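Local structure of possible transcriptional regulatory protein (Probably Lrp/AsnC-family) (Mycobacterium tuberculosis, 4PCQ) at residues Glu31-Leu40 with Arg68-Ile78. The protein regulates transcription of the L-alanine dehydrogenase gene by binding its upstream region, activating expression when L-alanine is present and repressing it when absent. Numbering follows the deposited sequence.
Sequences ELDEVDRRIL and RVRRLVDLGVI
Asp33 OD1 is gripped by two donors: Arg68 NH1 donates to it at 2.8 Å with an almost straight N-H...O angle of 176°, as part of a salt bridge, and the backbone N of Asp36 reaches the same oxygen at 2.8 Å. The arginine lies on the syn side of the carboxylate, with OD1 in the guanidinium plane; the amide arrives nearly along the C-O bond. Asp33 stands at the N-cap of helix 34-45, and this second bond caps it; a weak return bond from Asp33 N to Asp36 OD2 completes a capping box. Arg71 NH2 donates to Asp36 OD2 on the syn side at 3.2 Å; the other oxygen of Asp36, OD1, takes a weak bond from Arg68 NH1, which closes a four-residue salt-bridge network. The bend of Arg68 at chi2 (-58°) helps carry its guanidinium to the cap, where Val35 CG1 lies over one face, 3.7 Å from Arg68 NH1.

Beside the salt bridges the side chains that meet are apolar. Leu72 CD1 touches both Ile39 CG2 and Leu40 CD2, while Leu40 CD1 lies 3.7 Å from Val77 CG1. Val77 follows the Schellman motif at Gly76 that ends helix 62-75, and the second subunit packs on Leu40, Val77 and Ile78. With segment axes 10.6 Å apart, crossing at -82°, helix 34-45 packs against helix 62-75, probably the recognition helix, as in the winged helix-turn-helix domain of Lrp/AsnC regulators.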
loop_
_atom_site.group_PDB
_atom_site.type_symbol
_atom_site.label_atom_id
_atom_site.label_comp_id
_atom_site.label_asym_id
_atom_site.label_seq_id
_atom_site.Cartn_x
_atom_site.Cartn_y
_atom_site.Cartn_z
ATOM N N GLU B 31 -23.410 4.024 5.599
ATOM C CA GLU B 31 -23.853 5.192 4.849
ATOM C C GLU B 31 -23.334 5.093 3.426
ATOM O O GLU B 31 -22.816 6.055 2.864
ATOM C CB GLU B 31 -23.406 6.495 5.513
ATOM C CG GLU B 31 -22.150 6.386 6.345
ATOM C CD GLU B 31 -22.130 7.399 7.471
ATOM O OE1 GLU B 31 -22.632 7.075 8.568
ATOM O OE2 GLU B 31 -21.627 8.521 7.258
ATOM N N LEU B 32 -23.474 3.899 2.863
ATOM C CA LEU B 32 -23.032 3.597 1.513
ATOM C C LEU B 32 -24.074 2.681 0.883
ATOM O O LEU B 32 -24.328 1.594 1.399
ATOM C CB LEU B 32 -21.677 2.883 1.542
ATOM C CG LEU B 32 -20.356 3.650 1.669
ATOM C CD1 LEU B 32 -20.146 4.218 3.062
ATOM C CD2 LEU B 32 -19.223 2.725 1.321
ATOM N N ASP B 33 -24.673 3.101 -0.228
ATOM C CA ASP B 33 -25.640 2.242 -0.911
ATOM C C ASP B 33 -24.968 1.286 -1.888
ATOM O O ASP B 33 -23.745 1.268 -2.002
ATOM C CB ASP B 33 -26.752 3.057 -1.590
ATOM C CG ASP B 33 -26.235 4.037 -2.629
ATOM O OD1 ASP B 33 -25.176 3.796 -3.241
ATOM O OD2 ASP B 33 -26.910 5.064 -2.838
ATOM N N GLU B 34 -25.775 0.503 -2.598
ATOM C CA GLU B 34 -25.256 -0.480 -3.542
ATOM C C GLU B 34 -24.467 0.207 -4.649
ATOM O O GLU B 34 -23.488 -0.340 -5.150
ATOM C CB GLU B 34 -26.395 -1.304 -4.130
ATOM N N VAL B 35 -24.896 1.408 -5.023
ATOM C CA VAL B 35 -24.199 2.184 -6.041
ATOM C C VAL B 35 -22.809 2.586 -5.544
ATOM O O VAL B 35 -21.812 2.426 -6.256
ATOM C CB VAL B 35 -25.009 3.430 -6.459
ATOM C CG1 VAL B 35 -24.151 4.390 -7.267
ATOM C CG2 VAL B 35 -26.248 3.018 -7.245
ATOM N N ASP B 36 -22.744 3.071 -4.305
ATOM C CA ASP B 36 -21.472 3.438 -3.694
ATOM C C ASP B 36 -20.563 2.220 -3.607
ATOM O O ASP B 36 -19.359 2.309 -3.862
ATOM C CB ASP B 36 -21.686 3.981 -2.278
ATOM C CG ASP B 36 -22.206 5.403 -2.259
ATOM O OD1 ASP B 36 -21.994 6.138 -3.247
ATOM O OD2 ASP B 36 -22.821 5.789 -1.241
ATOM N N ARG B 37 -21.161 1.077 -3.282
ATOM C CA ARG B 37 -20.430 -0.177 -3.170
ATOM C C ARG B 37 -19.816 -0.575 -4.505
ATOM O O ARG B 37 -18.620 -0.862 -4.584
ATOM C CB ARG B 37 -21.346 -1.273 -2.659
ATOM N N ARG B 38 -20.638 -0.586 -5.551
ATOM C CA ARG B 38 -20.169 -0.917 -6.890
ATOM C C ARG B 38 -19.057 0.034 -7.326
ATOM O O ARG B 38 -18.061 -0.388 -7.922
ATOM C CB ARG B 38 -21.320 -0.888 -7.881
ATOM N N ILE B 39 -19.228 1.316 -7.015
ATOM C CA ILE B 39 -18.219 2.319 -7.341
ATOM C C ILE B 39 -16.881 2.012 -6.670
ATOM O O ILE B 39 -15.842 1.982 -7.331
ATOM C CB ILE B 39 -18.674 3.736 -6.934
ATOM C CG1 ILE B 39 -19.758 4.244 -7.883
ATOM C CG2 ILE B 39 -17.498 4.700 -6.934
ATOM C CD1 ILE B 39 -20.257 5.627 -7.539
ATOM N N LEU B 40 -16.908 1.760 -5.364
ATOM C CA LEU B 40 -15.673 1.487 -4.636
ATOM C C LEU B 40 -15.015 0.200 -5.108
ATOM O O LEU B 40 -13.785 0.119 -5.205
ATOM C CB LEU B 40 -15.919 1.422 -3.130
ATOM C CG LEU B 40 -16.162 2.754 -2.424
ATOM C CD1 LEU B 40 -16.625 2.518 -1.007
ATOM C CD2 LEU B 40 -14.899 3.599 -2.436
ATOM N N ARG B 68 -21.157 11.165 -6.852
ATOM C CA ARG B 68 -20.973 10.065 -5.917
ATOM C C ARG B 68 -19.500 9.827 -5.556
ATOM O O ARG B 68 -19.172 9.575 -4.397
ATOM C CB ARG B 68 -21.593 8.789 -6.481
ATOM C CG ARG B 68 -23.111 8.738 -6.390
ATOM C CD ARG B 68 -23.590 8.889 -4.958
ATOM N NE ARG B 68 -24.977 8.465 -4.792
ATOM C CZ ARG B 68 -25.343 7.245 -4.407
ATOM N NH1 ARG B 68 -24.425 6.323 -4.151
ATOM N NH2 ARG B 68 -26.629 6.946 -4.280
ATOM N N VAL B 69 -18.621 9.882 -6.552
ATOM C CA VAL B 69 -17.188 9.731 -6.319
ATOM C C VAL B 69 -16.650 10.886 -5.477
ATOM O O VAL B 69 -15.861 10.686 -4.545
ATOM C CB VAL B 69 -16.405 9.665 -7.645
ATOM C CG1 VAL B 69 -14.911 9.629 -7.379
ATOM C CG2 VAL B 69 -16.844 8.467 -8.469
ATOM N N ARG B 70 -17.100 12.095 -5.806
ATOM C CA ARG B 70 -16.749 13.286 -5.041
ATOM C C ARG B 70 -17.220 13.147 -3.605
ATOM O O ARG B 70 -16.524 13.526 -2.658
ATOM C CB ARG B 70 -17.393 14.523 -5.659
ATOM C CG ARG B 70 -16.660 15.091 -6.846
ATOM C CD ARG B 70 -15.286 15.569 -6.432
ATOM N NE ARG B 70 -14.255 14.576 -6.713
ATOM C CZ ARG B 70 -13.014 14.642 -6.246
ATOM N NH1 ARG B 70 -12.655 15.642 -5.454
ATOM N NH2 ARG B 70 -12.139 13.696 -6.553
ATOM N N ARG B 71 -18.411 12.579 -3.466
ATOM C CA ARG B 71 -19.017 12.305 -2.180
ATOM C C ARG B 71 -18.083 11.378 -1.389
ATOM O O ARG B 71 -17.761 11.638 -0.219
ATOM C CB ARG B 71 -20.381 11.639 -2.417
ATOM C CG ARG B 71 -21.492 12.072 -1.465
ATOM C CD ARG B 71 -21.148 11.669 -0.039
ATOM N NE ARG B 71 -21.952 10.560 0.495
ATOM C CZ ARG B 71 -22.193 9.396 -0.117
ATOM N NH1 ARG B 71 -21.701 9.129 -1.323
ATOM N NH2 ARG B 71 -22.931 8.475 0.490
ATOM N N LEU B 72 -17.647 10.299 -2.038
ATOM C CA LEU B 72 -16.780 9.304 -1.403
ATOM C C LEU B 72 -15.441 9.878 -0.949
ATOM O O LEU B 72 -14.927 9.509 0.108
ATOM C CB LEU B 72 -16.550 8.116 -2.334
ATOM C CG LEU B 72 -17.744 7.176 -2.471
ATOM C CD1 LEU B 72 -17.453 6.046 -3.445
ATOM C CD2 LEU B 72 -18.136 6.633 -1.107
ATOM N N VAL B 73 -14.863 10.755 -1.764
ATOM C CA VAL B 73 -13.616 11.415 -1.389
ATOM C C VAL B 73 -13.843 12.356 -0.207
ATOM O O VAL B 73 -13.027 12.426 0.716
ATOM C CB VAL B 73 -12.989 12.183 -2.583
ATOM C CG1 VAL B 73 -11.899 13.138 -2.112
ATOM C CG2 VAL B 73 -12.445 11.207 -3.625
ATOM N N ASP B 74 -14.973 13.057 -0.233
ATOM C CA ASP B 74 -15.316 14.010 0.820
ATOM C C ASP B 74 -15.506 13.355 2.182
ATOM O O ASP B 74 -15.059 13.885 3.197
ATOM C CB ASP B 74 -16.574 14.793 0.443
ATOM C CG ASP B 74 -16.298 15.870 -0.578
ATOM O OD1 ASP B 74 -15.142 15.947 -1.041
ATOM O OD2 ASP B 74 -17.231 16.625 -0.925
ATOM N N LEU B 75 -16.173 12.205 2.202
ATOM C CA LEU B 75 -16.424 11.502 3.459
ATOM C C LEU B 75 -15.163 10.860 4.038
ATOM O O LEU B 75 -15.142 10.442 5.197
ATOM C CB LEU B 75 -17.499 10.433 3.268
ATOM C CG LEU B 75 -18.925 10.908 3.004
ATOM C CD1 LEU B 75 -19.906 9.751 3.127
ATOM C CD2 LEU B 75 -19.290 12.034 3.949
ATOM N N GLY B 76 -14.117 10.773 3.226
ATOM C CA GLY B 76 -12.882 10.140 3.645
ATOM C C GLY B 76 -12.930 8.653 3.355
ATOM O O GLY B 76 -11.993 7.919 3.667
ATOM N N VAL B 77 -14.026 8.213 2.743
ATOM C CA VAL B 77 -14.185 6.817 2.352
ATOM C C VAL B 77 -13.143 6.470 1.293
ATOM O O VAL B 77 -12.636 5.352 1.240
ATOM C CB VAL B 77 -15.598 6.528 1.826
ATOM C CG1 VAL B 77 -15.770 5.041 1.568
ATOM C CG2 VAL B 77 -16.628 7.003 2.824
ATOM N N ILE B 78 -12.845 7.438 0.435
ATOM C CA ILE B 78 -11.703 7.333 -0.462
ATOM C C ILE B 78 -10.604 8.246 0.063
ATOM O O ILE B 78 -10.765 9.467 0.106
ATOM C CB ILE B 78 -12.064 7.743 -1.902
ATOM C CG1 ILE B 78 -12.929 6.670 -2.564
ATOM C CG2 ILE B 78 -10.808 7.967 -2.725
ATOM C CD1 ILE B 78 -13.486 7.085 -3.906
#